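Long-range contacts in heme-binding protein A (PDB 3TPA), which is a family 5 extracellular solute-binding protein, named for heme binding but probably binding glutathione for import: residues Arg42-Phe46 with Ile154-Ala158; Lys148-Pro152 with Ala452-Gln456; Val321-Asn325 with Arg461-Gln466; Leu423-Gln429 with Phe445-Leu449. The protein carries 1 engineered substitution. All coordinates share one frame; numbering follows the deposited sequence.

Interaction 1: residues Arg42-Phe46 with Ile154-Ala158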
loop_
_atom_site.group_PDB
_atom_site.type_symbol
_atom_site.label_atom_id
_atom_site.label_comp_id
_atom_site.label_asym_id
_atom_site.label_seq_id
_atom_site.Cartn_x
_atom_site.Cartn_y
_atom_site.Cartn_z
ATOM N N ARG A 42 -14.961 5.504 -5.792
ATOM C CA ARG A 42 -14.196 6.721 -5.539
ATOM C C ARG A 42 -14.368 7.664 -6.719
ATOM O O ARG A 42 -14.898 7.270 -7.744
ATOM C CB ARG A 42 -12.704 6.390 -5.378
ATOM C CG ARG A 42 -12.279 5.910 -3.983
ATOM C CD ARG A 42 -12.988 4.637 -3.519
ATOM N NE ARG A 42 -12.759 3.526 -4.432
ATOM C CZ ARG A 42 -13.421 2.379 -4.374
ATOM N NH1 ARG A 42 -14.335 2.211 -3.439
ATOM N NH2 ARG A 42 -13.173 1.409 -5.244
ATOM N N LEU A 43 -13.913 8.910 -6.573
ATOM C CA LEU A 43 -14.006 9.907 -7.640
ATOM C C LEU A 43 -13.342 9.389 -8.916
ATOM O O LEU A 43 -13.954 9.393 -9.990
ATOM C CB LEU A 43 -13.394 11.242 -7.201
ATOM C CG LEU A 43 -14.287 12.110 -6.299
ATOM C CD1 LEU A 43 -13.516 13.288 -5.735
ATOM C CD2 LEU A 43 -15.518 12.594 -7.084
ATOM N N VAL A 44 -12.100 8.932 -8.784
ATOM C CA VAL A 44 -11.409 8.196 -9.849
ATOM C C VAL A 44 -10.935 6.856 -9.284
ATOM O O VAL A 44 -10.736 6.730 -8.074
ATOM C CB VAL A 44 -10.212 8.993 -10.419
ATOM C CG1 VAL A 44 -10.662 10.379 -10.873
ATOM C CG2 VAL A 44 -9.081 9.110 -9.368
ATOM N N GLU A 45 -10.772 5.851 -10.143
ATOM C CA GLU A 45 -10.439 4.500 -9.688
ATOM C C GLU A 45 -9.169 4.023 -10.377
ATOM O O GLU A 45 -8.899 4.425 -11.495
ATOM C CB GLU A 45 -11.562 3.531 -10.070
ATOM C CG GLU A 45 -12.966 4.006 -9.733
ATOM C CD GLU A 45 -13.340 3.711 -8.308
ATOM O OE1 GLU A 45 -14.549 3.720 -7.990
ATOM O OE2 GLU A 45 -12.418 3.459 -7.505
ATOM N N PHE A 46 -8.405 3.142 -9.736
ATOM C CA PHE A 46 -7.213 2.590 -10.391
ATOM C C PHE A 46 -7.626 1.646 -11.529
ATOM O O PHE A 46 -8.497 0.805 -11.349
ATOM C CB PHE A 46 -6.348 1.817 -9.389
ATOM C CG PHE A 46 -5.696 2.685 -8.338
ATOM C CD1 PHE A 46 -4.605 3.469 -8.650
ATOM C CD2 PHE A 46 -6.160 2.683 -7.034
ATOM C CE1 PHE A 46 -4.006 4.254 -7.689
ATOM C CE2 PHE A 46 -5.563 3.459 -6.065
ATOM C CZ PHE A 46 -4.477 4.246 -6.394
ATOM N N ILE A 154 -3.820 12.916 -7.223
ATOM C CA ILE A 154 -4.812 12.232 -8.072
ATOM C C ILE A 154 -4.925 10.727 -7.741
ATOM O O ILE A 154 -6.025 10.154 -7.712
ATOM C CB ILE A 154 -4.570 12.468 -9.600
ATOM C CG1 ILE A 154 -5.837 12.119 -10.397
ATOM C CG2 ILE A 154 -3.354 11.676 -10.134
ATOM C CD1 ILE A 154 -7.088 12.811 -9.895
ATOM N N THR A 155 -3.801 10.080 -7.453
ATOM C CA THR A 155 -3.866 8.673 -7.039
ATOM C C THR A 155 -4.387 8.512 -5.611
ATOM O O THR A 155 -5.076 7.547 -5.303
ATOM C CB THR A 155 -2.540 7.911 -7.244
ATOM O OG1 THR A 155 -1.484 8.606 -6.602
ATOM C CG2 THR A 155 -2.205 7.809 -8.726
ATOM N N THR A 156 -4.090 9.468 -4.736
ATOM C CA THR A 156 -4.670 9.422 -3.398
ATOM C C THR A 156 -6.206 9.401 -3.447
ATOM O O THR A 156 -6.852 8.703 -2.666
ATOM C CB THR A 156 -4.153 10.580 -2.519
ATOM O OG1 THR A 156 -2.730 10.459 -2.403
ATOM C CG2 THR A 156 -4.791 10.537 -1.117
ATOM N N VAL A 157 -6.779 10.150 -4.383
ATOM C CA VAL A 157 -8.234 10.261 -4.541
ATOM C C VAL A 157 -8.898 8.921 -4.894
ATOM O O VAL A 157 -10.098 8.726 -4.650
ATOM C CB VAL A 157 -8.588 11.312 -5.616
ATOM C CG1 VAL A 157 -10.068 11.286 -5.959
ATOM C CG2 VAL A 157 -8.181 12.691 -5.136
ATOM N N ALA A 158 -8.109 8.009 -5.462
ATOM C CA ALA A 158 -8.580 6.676 -5.847
ATOM C C ALA A 158 -8.451 5.643 -4.718
ATOM O O ALA A 158 -8.858 4.484 -4.858
ATOM C CB ALA A 158 -7.811 6.192 -7.085
HETATM O O HOH W 1 -12.633 9.549 -4.173
HETATM O O HOH W 2 -9.741 2.931 -6.902
#
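Ala158 packs its methyl group over one face of the Phe46 ring, with CB 3.9 Å from the ring centroid and displaced toward the rim, a CH-pi contact. The same alanine is wedged against Val44: Ala158 CA lies 3.1 Å from Val44 O in a CA-H...O contact, while Val44 CG2 rests on Ala158 CB at 3.9 Å and reaches the carbonyl of Ile154. In Phe46, CG stands anti to the carbonyl carbon (chi1 -68°), which brings CE1 across Thr155 CB, the two side chains at about a right angle. At the other end Leu43 CB meets Val157 CG1 at 3.6 Å, and Leu43 goes on to Phe72 and Leu74 of strand 69-74. This apolar half is tight.

The polar side has fewer direct contacts and is bridged by two waters. No direct hydrogen bond joins the two segments. One water accepts from Leu43 N and donates to Val157 O at 2.7 Å; a second takes the N-H of Phe46 and donates to both Glu45 OE2 and Ala158 O. Arg42 N gives Glu45 OE1 a sound bond of 2.9 Å from above the carboxylate plane. Bent at chi2 and chi3, Arg42 also curls its guanidinium back to Glu45 OE2, a 3.1 Å salt bridge from NE with weak bond geometry, and its NH1 binds Ser36 and Ser163.

Strand 44-46, at the margin of its antiparallel sheet, is thus joined to residues 154-158, which include part of helix 153-156, by methyl and ring packing. Water serves the Val157 and Ala158 carbonyls, while the charges of Arg42 and Glu45 probably offset each other within the segment.

Interaction 2: residues Lys148-Pro152 with Ala452-Gln456. Engineered in segment 452-456: Ile455 (natural residue Thr). Unlike the reference sequence in segment 452-456: Ala453 (reference Val).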
loop_
_atom_site.group_PDB
_atom_site.type_symbol
_atom_site.label_atom_id
_atom_site.label_comp_id
_atom_site.label_asym_id
_atom_site.label_seq_id
_atom_site.Cartn_x
_atom_site.Cartn_y
_atom_site.Cartn_z
ATOM N N LYS A 148 -0.203 23.121 -1.612
ATOM C CA LYS A 148 0.890 23.206 -2.574
ATOM C C LYS A 148 0.711 22.119 -3.611
ATOM O O LYS A 148 -0.052 21.198 -3.391
ATOM C CB LYS A 148 2.267 23.137 -1.894
ATOM C CG LYS A 148 2.568 21.871 -1.111
ATOM C CD LYS A 148 3.856 22.028 -0.283
ATOM C CE LYS A 148 5.099 22.101 -1.162
ATOM N NZ LYS A 148 6.351 22.326 -0.377
ATOM N N PRO A 149 1.384 22.243 -4.765
ATOM C CA PRO A 149 1.148 21.247 -5.812
ATOM C C PRO A 149 1.617 19.888 -5.355
ATOM O O PRO A 149 2.631 19.786 -4.657
ATOM C CB PRO A 149 2.021 21.739 -6.969
ATOM C CG PRO A 149 2.215 23.203 -6.706
ATOM C CD PRO A 149 2.272 23.329 -5.220
ATOM N N ASN A 150 0.881 18.855 -5.748
ATOM C CA ASN A 150 1.211 17.511 -5.354
ATOM C C ASN A 150 0.651 16.531 -6.367
ATOM O O ASN A 150 -0.498 16.126 -6.267
ATOM C CB ASN A 150 0.629 17.201 -3.975
ATOM C CG ASN A 150 0.993 15.824 -3.501
ATOM O OD1 ASN A 150 0.252 14.865 -3.714
ATOM N ND2 ASN A 150 2.145 15.710 -2.856
ATOM N N THR A 151 1.461 16.156 -7.347
ATOM C CA THR A 151 0.985 15.273 -8.408
ATOM C C THR A 151 0.367 13.936 -7.937
ATOM O O THR A 151 -0.615 13.462 -8.517
ATOM C CB THR A 151 2.086 15.022 -9.432
ATOM O OG1 THR A 151 2.549 16.289 -9.909
ATOM C CG2 THR A 151 1.560 14.189 -10.597
ATOM N N PRO A 152 0.937 13.323 -6.895
ATOM C CA PRO A 152 0.388 12.042 -6.411
ATOM C C PRO A 152 -1.039 12.145 -5.876
ATOM O O PRO A 152 -1.715 11.133 -5.715
ATOM C CB PRO A 152 1.338 11.676 -5.271
ATOM C CG PRO A 152 2.628 12.315 -5.650
ATOM C CD PRO A 152 2.217 13.645 -6.241
ATOM N N ALA A 452 9.764 16.865 -9.060
ATOM C CA ALA A 452 9.009 15.727 -9.573
ATOM C C ALA A 452 7.625 15.624 -8.952
ATOM O O ALA A 452 6.674 15.262 -9.626
ATOM C CB ALA A 452 9.789 14.425 -9.365
ATOM N N ALA A 453 7.518 15.923 -7.665
ATOM C CA ALA A 453 6.220 15.945 -6.977
ATOM C C ALA A 453 5.288 17.059 -7.420
ATOM O O ALA A 453 4.094 17.048 -7.100
ATOM C CB ALA A 453 6.435 16.052 -5.481
ATOM N N GLN A 454 5.844 18.050 -8.110
ATOM C CA GLN A 454 5.100 19.256 -8.480
ATOM C C GLN A 454 4.955 19.434 -9.987
ATOM O O GLN A 454 4.465 20.457 -10.453
ATOM C CB GLN A 454 5.730 20.499 -7.804
ATOM C CG GLN A 454 5.429 20.425 -6.287
ATOM C CD GLN A 454 6.466 21.071 -5.381
ATOM O OE1 GLN A 454 7.103 20.389 -4.558
ATOM N NE2 GLN A 454 6.604 22.379 -5.483
ATOM N N ILE A 455 5.385 18.417 -10.728
ATOM C CA ILE A 455 5.256 18.383 -12.182
ATOM C C ILE A 455 4.227 17.325 -12.546
ATOM O O ILE A 455 4.240 16.245 -11.975
ATOM C CB ILE A 455 6.565 17.959 -12.858
ATOM C CG1 ILE A 455 7.719 18.820 -12.381
ATOM C CG2 ILE A 455 6.432 18.016 -14.362
ATOM C CD1 ILE A 455 7.388 20.245 -12.303
ATOM N N GLN A 456 3.362 17.634 -13.510
ATOM C CA GLN A 456 2.259 16.752 -13.890
ATOM C C GLN A 456 2.660 15.660 -14.875
ATOM O O GLN A 456 2.268 14.501 -14.729
ATOM C CB GLN A 456 1.139 17.566 -14.545
ATOM C CG GLN A 456 0.283 18.324 -13.565
ATOM C CD GLN A 456 -0.593 17.399 -12.769
ATOM O OE1 GLN A 456 -1.306 16.564 -13.331
ATOM N NE2 GLN A 456 -0.537 17.523 -11.455
HETATM O O HOH W 3 8.595 21.911 -2.211
HETATM O O HOH W 4 1.189 18.836 -9.543
HETATM O O HOH W 5 -2.076 15.000 -10.110
#
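Thr151 OG1 is gripped from two quarters: it donates to Ile455 O at 2.7 Å and accepts from a water that also takes an N-H of Gln456 NE2. The hydroxyl stands well above the Ile455 carbonyl plane, 70° out of it, so the bond is short without following a lone pair. CG2 of Thr151 lies anti to the backbone N and OG1 anti to the carbonyl carbon (chi1 -55°), which aims the hydroxyl at Ile455 and sets the methyl near Gln456 NE2. The backbone of the same threonine forms the second direct bond, Thr151 N to Ala453 O at 2.8 Å and nearly straight (171°). Asn150 CA adds a CA-H...O contact of 3.4 Å to that carbonyl, which lies at the end of helix 443-453.

Farther out, Gln454 CG presses against Pro149, 3.3 Å from its O and 3.7 Å from its CB. The Gln454 chain then extends beyond CG until OE1 receives a water held by Lys148 NZ. A further water links Gln456 NE2 to Thr151 O, so NE2 alone serves both the hydroxyl and the carbonyl of Thr151 through separate waters. Ile455, an engineered residue, points its CB away from the loop and takes part through its carbonyl; Ala453 also differs from the reference protein. Behind the contact Arg461 packs on Thr151 and Pro152.

Both direct bonds end on main-chain carbonyls, Ala453 of helix 443-453 and Ile455 just beyond it. In these two bonds the loop after strand 141-146 gives the donors and 452-456 the acceptors, all uncharged, with Lys148 joining through water at the rim.

Interaction 3: residues Val321-Asn325 with Arg461-Gln466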
loop_
_atom_site.group_PDB
_atom_site.type_symbol
_atom_site.label_atom_id
_atom_site.label_comp_id
_atom_site.label_asym_id
_atom_site.label_seq_id
_atom_site.Cartn_x
_atom_site.Cartn_y
_atom_site.Cartn_z
ATOM N N VAL A 321 6.418 0.564 -10.482
ATOM C CA VAL A 321 6.395 1.972 -10.070
ATOM C C VAL A 321 7.053 2.896 -11.089
ATOM O O VAL A 321 8.082 2.557 -11.667
ATOM C CB VAL A 321 7.043 2.183 -8.671
ATOM C CG1 VAL A 321 6.970 3.636 -8.272
ATOM C CG2 VAL A 321 6.353 1.335 -7.609
ATOM N N LEU A 322 6.453 4.067 -11.298
ATOM C CA LEU A 322 6.988 5.088 -12.198
ATOM C C LEU A 322 8.421 5.462 -11.818
ATOM O O LEU A 322 8.710 5.686 -10.646
ATOM C CB LEU A 322 6.113 6.347 -12.154
ATOM C CG LEU A 322 6.568 7.437 -13.134
ATOM C CD1 LEU A 322 6.291 6.988 -14.564
ATOM C CD2 LEU A 322 5.895 8.762 -12.853
ATOM N N GLY A 323 9.310 5.541 -12.805
ATOM C CA GLY A 323 10.699 5.880 -12.555
ATOM C C GLY A 323 11.658 4.698 -12.418
ATOM O O GLY A 323 12.870 4.884 -12.345
ATOM N N TYR A 324 11.120 3.482 -12.366
ATOM C CA TYR A 324 11.947 2.282 -12.283
ATOM C C TYR A 324 13.043 2.325 -13.334
ATOM O O TYR A 324 12.789 2.735 -14.467
ATOM C CB TYR A 324 11.096 1.023 -12.500
ATOM C CG TYR A 324 11.907 -0.252 -12.412
ATOM C CD1 TYR A 324 12.183 -0.837 -11.180
ATOM C CD2 TYR A 324 12.405 -0.863 -13.553
ATOM C CE1 TYR A 324 12.925 -1.999 -11.088
ATOM C CE2 TYR A 324 13.154 -2.034 -13.471
ATOM C CZ TYR A 324 13.406 -2.593 -12.235
ATOM O OH TYR A 324 14.148 -3.750 -12.147
ATOM N N ASN A 325 14.249 1.888 -12.967
ATOM C CA ASN A 325 15.393 1.926 -13.886
ATOM C C ASN A 325 16.038 0.560 -14.060
ATOM O O ASN A 325 16.794 0.116 -13.203
ATOM C CB ASN A 325 16.448 2.940 -13.423
ATOM C CG ASN A 325 17.661 2.985 -14.334
ATOM O OD1 ASN A 325 17.685 2.362 -15.397
ATOM N ND2 ASN A 325 18.675 3.739 -13.922
ATOM N N ARG A 461 8.267 13.368 -15.129
ATOM C CA ARG A 461 8.445 12.833 -13.770
ATOM C C ARG A 461 9.370 11.609 -13.739
ATOM O O ARG A 461 10.254 11.494 -12.882
ATOM C CB ARG A 461 7.100 12.429 -13.158
ATOM C CG ARG A 461 6.074 13.539 -13.021
ATOM C CD ARG A 461 4.859 13.053 -12.233
ATOM N NE ARG A 461 5.193 12.933 -10.823
ATOM C CZ ARG A 461 4.762 11.982 -10.009
ATOM N NH1 ARG A 461 3.941 11.028 -10.432
ATOM N NH2 ARG A 461 5.155 11.999 -8.747
ATOM N N ALA A 462 9.160 10.690 -14.673
ATOM C CA ALA A 462 9.930 9.456 -14.696
ATOM C C ALA A 462 11.424 9.723 -14.824
ATOM O O ALA A 462 12.235 9.110 -14.132
ATOM C CB ALA A 462 9.448 8.542 -15.805
ATOM N N LYS A 463 11.790 10.645 -15.704
ATOM C CA LYS A 463 13.195 10.986 -15.887
ATOM C C LYS A 463 13.762 11.649 -14.635
ATOM O O LYS A 463 14.891 11.389 -14.237
ATOM C CB LYS A 463 13.385 11.892 -17.101
ATOM C CG LYS A 463 13.057 11.214 -18.429
ATOM C CD LYS A 463 13.580 12.039 -19.606
ATOM C CE LYS A 463 13.044 11.535 -20.942
ATOM N NZ LYS A 463 11.620 11.919 -21.157
ATOM N N LEU A 464 12.971 12.503 -14.006
ATOM C CA LEU A 464 13.423 13.148 -12.781
ATOM C C LEU A 464 13.674 12.090 -11.701
ATOM O O LEU A 464 14.697 12.129 -11.016
ATOM C CB LEU A 464 12.407 14.199 -12.308
ATOM C CG LEU A 464 12.293 15.496 -13.127
ATOM C CD1 LEU A 464 11.104 16.311 -12.652
ATOM C CD2 LEU A 464 13.577 16.342 -13.062
ATOM N N TYR A 465 12.752 11.137 -11.569
ATOM C CA TYR A 465 12.918 10.079 -10.574
ATOM C C TYR A 465 14.118 9.203 -10.880
ATOM O O TYR A 465 14.862 8.815 -9.975
ATOM C CB TYR A 465 11.624 9.260 -10.368
ATOM C CG TYR A 465 10.578 10.063 -9.632
ATOM C CD1 TYR A 465 10.857 10.597 -8.384
ATOM C CD2 TYR A 465 9.337 10.330 -10.196
ATOM C CE1 TYR A 465 9.935 11.348 -7.704
ATOM C CE2 TYR A 465 8.388 11.082 -9.512
ATOM C CZ TYR A 465 8.701 11.588 -8.266
ATOM O OH TYR A 465 7.793 12.353 -7.573
ATOM N N GLN A 466 14.338 8.913 -12.158
ATOM C CA GLN A 466 15.496 8.095 -12.502
ATOM C C GLN A 466 16.787 8.796 -12.095
ATOM O O GLN A 466 17.733 8.154 -11.635
ATOM C CB GLN A 466 15.514 7.748 -13.986
ATOM C CG GLN A 466 14.504 6.674 -14.363
ATOM C CD GLN A 466 14.691 6.168 -15.779
ATOM O OE1 GLN A 466 15.232 6.871 -16.633
ATOM N NE2 GLN A 466 14.255 4.938 -16.034
HETATM O O HOH W 6 17.537 5.376 -11.667
#
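Apolar packing is led by Leu322, whose branches divide between two helical neighbours. CD1 sits on Ala462 CB at 3.7 Å, and CD2 lies 3.9 Å from Arg461 CB, the leucine and arginine side chains crossing at about a right angle. CD2 also makes a van der Waals contact beside the guanidinium, 3.8 Å from Arg461 NH1. Leu322 CB points toward the helix and, with CG anti to the backbone N (chi1 -177°), the two methyls reach Ala462 and Arg461.

Backbone packing belongs to Gly323. Its CA comes within 4.2 Å of Ala462 CA and 4.1 Å of Tyr465 CB, a closeness that its lack of a side chain permits.

Among polar contacts one direct hydrogen bond crosses, Gln466 NE2 to Tyr324 O at 3.1 Å. The carbonyl oxygen lies in the plane of the glutamine amide, yet the donor sits 39° out of the carbonyl plane. On the way, Gln466 CG brushes Gly323 O at 3.2 Å. A water joins Asn325 ND2 to Gln466 O, while Asn325 OD1 binds His327 N. Arg461 is held by a salt bridge with Asp418, by Ala452 O, and by a weak bond to the Tyr465 hydroxyl.

The loop forms a type II beta turn from Val321 to Tyr324, with Gly323 in the third position at positive phi (96°), the classic glycine site of this turn; here the turn packs against helix 458-475.

Interaction 4: residues Leu423-Gln429 with Phe445-Leu449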
loop_
_atom_site.group_PDB
_atom_site.type_symbol
_atom_site.label_atom_id
_atom_site.label_comp_id
_atom_site.label_asym_id
_atom_site.label_seq_id
_atom_site.Cartn_x
_atom_site.Cartn_y
_atom_site.Cartn_z
ATOM N N LEU A 423 10.416 7.520 -2.199
ATOM C CA LEU A 423 11.639 8.323 -2.058
ATOM C C LEU A 423 11.563 9.486 -1.067
ATOM O O LEU A 423 12.528 9.778 -0.369
ATOM C CB LEU A 423 12.073 8.862 -3.413
ATOM C CG LEU A 423 12.329 7.802 -4.493
ATOM C CD1 LEU A 423 12.600 8.514 -5.791
ATOM C CD2 LEU A 423 13.499 6.909 -4.138
ATOM N N PHE A 424 10.423 10.154 -0.997
ATOM C CA PHE A 424 10.298 11.252 -0.038
ATOM C C PHE A 424 10.247 10.748 1.420
ATOM O O PHE A 424 10.964 11.257 2.276
ATOM C CB PHE A 424 9.095 12.159 -0.384
ATOM C CG PHE A 424 9.052 13.433 0.412
ATOM C CD1 PHE A 424 9.738 14.569 -0.020
ATOM C CD2 PHE A 424 8.340 13.495 1.585
ATOM C CE1 PHE A 424 9.706 15.753 0.717
ATOM C CE2 PHE A 424 8.294 14.669 2.325
ATOM C CZ PHE A 424 8.981 15.797 1.900
ATOM N N PRO A 425 9.397 9.756 1.716
ATOM C CA PRO A 425 9.409 9.257 3.099
ATOM C C PRO A 425 10.771 8.720 3.539
ATOM O O PRO A 425 11.179 8.946 4.689
ATOM C CB PRO A 425 8.373 8.131 3.071
ATOM C CG PRO A 425 7.397 8.560 2.022
ATOM C CD PRO A 425 8.256 9.226 0.953
ATOM N N LEU A 426 11.455 8.007 2.644
ATOM C CA LEU A 426 12.723 7.357 2.987
ATOM C C LEU A 426 13.938 8.284 3.010
ATOM O O LEU A 426 14.892 8.047 3.746
ATOM C CB LEU A 426 13.014 6.225 2.001
ATOM C CG LEU A 426 12.073 5.032 2.137
ATOM C CD1 LEU A 426 12.356 3.959 1.099
ATOM C CD2 LEU A 426 12.185 4.472 3.543
ATOM N N PHE A 427 13.930 9.321 2.187
ATOM C CA PHE A 427 15.178 10.046 1.924
ATOM C C PHE A 427 15.084 11.579 2.001
ATOM O O PHE A 427 16.061 12.281 1.726
ATOM C CB PHE A 427 15.744 9.631 0.547
ATOM C CG PHE A 427 15.959 8.136 0.386
ATOM C CD1 PHE A 427 16.689 7.411 1.316
ATOM C CD2 PHE A 427 15.427 7.465 -0.710
ATOM C CE1 PHE A 427 16.890 6.037 1.157
ATOM C CE2 PHE A 427 15.605 6.095 -0.877
ATOM C CZ PHE A 427 16.331 5.374 0.064
ATOM N N SER A 428 13.920 12.121 2.334
ATOM C CA SER A 428 13.828 13.585 2.435
ATOM C C SER A 428 14.445 14.091 3.729
ATOM O O SER A 428 14.313 13.467 4.787
ATOM C CB SER A 428 12.386 14.093 2.355
ATOM O OG SER A 428 12.349 15.505 2.538
ATOM N N GLN A 429 15.116 15.234 3.644
ATOM C CA GLN A 429 15.627 15.884 4.841
ATOM C C GLN A 429 14.490 16.125 5.826
ATOM O O GLN A 429 14.685 16.088 7.033
ATOM C CB GLN A 429 16.295 17.213 4.500
ATOM C CG GLN A 429 17.090 17.786 5.654
ATOM C CD GLN A 429 18.204 18.704 5.198
ATOM O OE1 GLN A 429 19.347 18.580 5.642
ATOM N NE2 GLN A 429 17.876 19.634 4.307
ATOM N N PHE A 445 19.419 15.906 -4.952
ATOM C CA PHE A 445 18.431 14.841 -4.817
ATOM C C PHE A 445 17.125 15.438 -4.279
ATOM O O PHE A 445 16.048 15.182 -4.814
ATOM C CB PHE A 445 18.973 13.731 -3.893
ATOM C CG PHE A 445 17.951 12.688 -3.525
ATOM C CD1 PHE A 445 17.838 11.515 -4.262
ATOM C CD2 PHE A 445 17.093 12.889 -2.459
ATOM C CE1 PHE A 445 16.886 10.560 -3.950
ATOM C CE2 PHE A 445 16.149 11.942 -2.133
ATOM C CZ PHE A 445 16.045 10.773 -2.881
ATOM N N GLU A 446 17.224 16.254 -3.236
ATOM C CA GLU A 446 16.022 16.830 -2.620
ATOM C C GLU A 446 15.284 17.753 -3.596
ATOM O O GLU A 446 14.051 17.831 -3.572
ATOM C CB GLU A 446 16.382 17.599 -1.332
ATOM C CG GLU A 446 15.174 18.061 -0.502
ATOM C CD GLU A 446 14.668 16.991 0.458
ATOM O OE1 GLU A 446 15.490 16.284 1.084
ATOM O OE2 GLU A 446 13.441 16.851 0.595
ATOM N N ALA A 447 16.034 18.471 -4.437
ATOM C CA ALA A 447 15.431 19.358 -5.430
ATOM C C ALA A 447 14.697 18.573 -6.510
ATOM O O ALA A 447 13.611 18.971 -6.947
ATOM C CB ALA A 447 16.494 20.282 -6.061
ATOM N N LEU A 448 15.283 17.454 -6.940
ATOM C CA LEU A 448 14.608 16.587 -7.902
ATOM C C LEU A 448 13.296 16.029 -7.337
ATOM O O LEU A 448 12.304 15.931 -8.058
ATOM C CB LEU A 448 15.507 15.436 -8.359
ATOM C CG LEU A 448 16.737 15.837 -9.171
ATOM C CD1 LEU A 448 17.654 14.645 -9.355
ATOM C CD2 LEU A 448 16.303 16.397 -10.524
ATOM N N LEU A 449 13.279 15.665 -6.056
ATOM C CA LEU A 449 12.038 15.127 -5.473
ATOM C C LEU A 449 10.955 16.199 -5.471
ATOM O O LEU A 449 9.796 15.934 -5.789
ATOM C CB LEU A 449 12.230 14.603 -4.041
ATOM C CG LEU A 449 13.116 13.386 -3.800
ATOM C CD1 LEU A 449 12.841 12.810 -2.408
ATOM C CD2 LEU A 449 12.855 12.330 -4.877
HETATM O O HOH W 7 17.518 14.388 0.590
#
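Phe445 lays the far end of its ring against Phe427, CE2 and CZ each 3.6 Å from Phe427 CB, the two aromatic side chains meeting obliquely. Beside it Leu449 straddles the backbone and side chain of Leu423: CD2 lies 3.8 Å from Leu423 CB, and CD1 approaches Leu423 O and Phe424 CA. These leucines cross at about a right angle between helices 420-427 and 443-453, whose short segments run roughly antiparallel (151°), 11.0 Å apart at their axes. Tyr465 of helix 458-475 backs Leu423.

The polar end belongs to Glu446. Bent at chi2 (86°), it swings its carboxylate to Ser428 and Gln429, just past helix 420-427. OE2 takes the Ser428 hydroxyl at 2.6 Å through its syn lone pair, and OE1 takes Gln429 N at 2.8 Å in an almost straight bond (175°). A water donates to both OE1 and Phe427 O, while Ser428 OG also receives Ala430 N.

Three donors thus meet one carboxylate, two of them from the protein, which is consistent with an ionised glutamate; it fixes the chain leaving helix 420-427 beside a hydrophobic seam of leucine and phenylalanine.

In the fold
Interactions 2, 3 and 4 form a cluster, their centres 13 to 14 Å apart, around the consecutive helices 443-453 and 458-475. Interactions 2 and 4 share helix 443-453; interaction 3 uses the next helix and touches both. Interaction 1 stands apart, about 15 Å from interaction 2 between centres, yet 148-152 is followed, after one residue, by 154-158. Along the chain interaction 1 closes before 3 and 4 open, interaction 2 crosses both 1 and 3, and interaction 4 is nested inside the loops closed by 2 and 3. Residues 148-158 thereby tie the region of the antiparallel sheet with strand 44-46 to the late helices of this solute-binding fold.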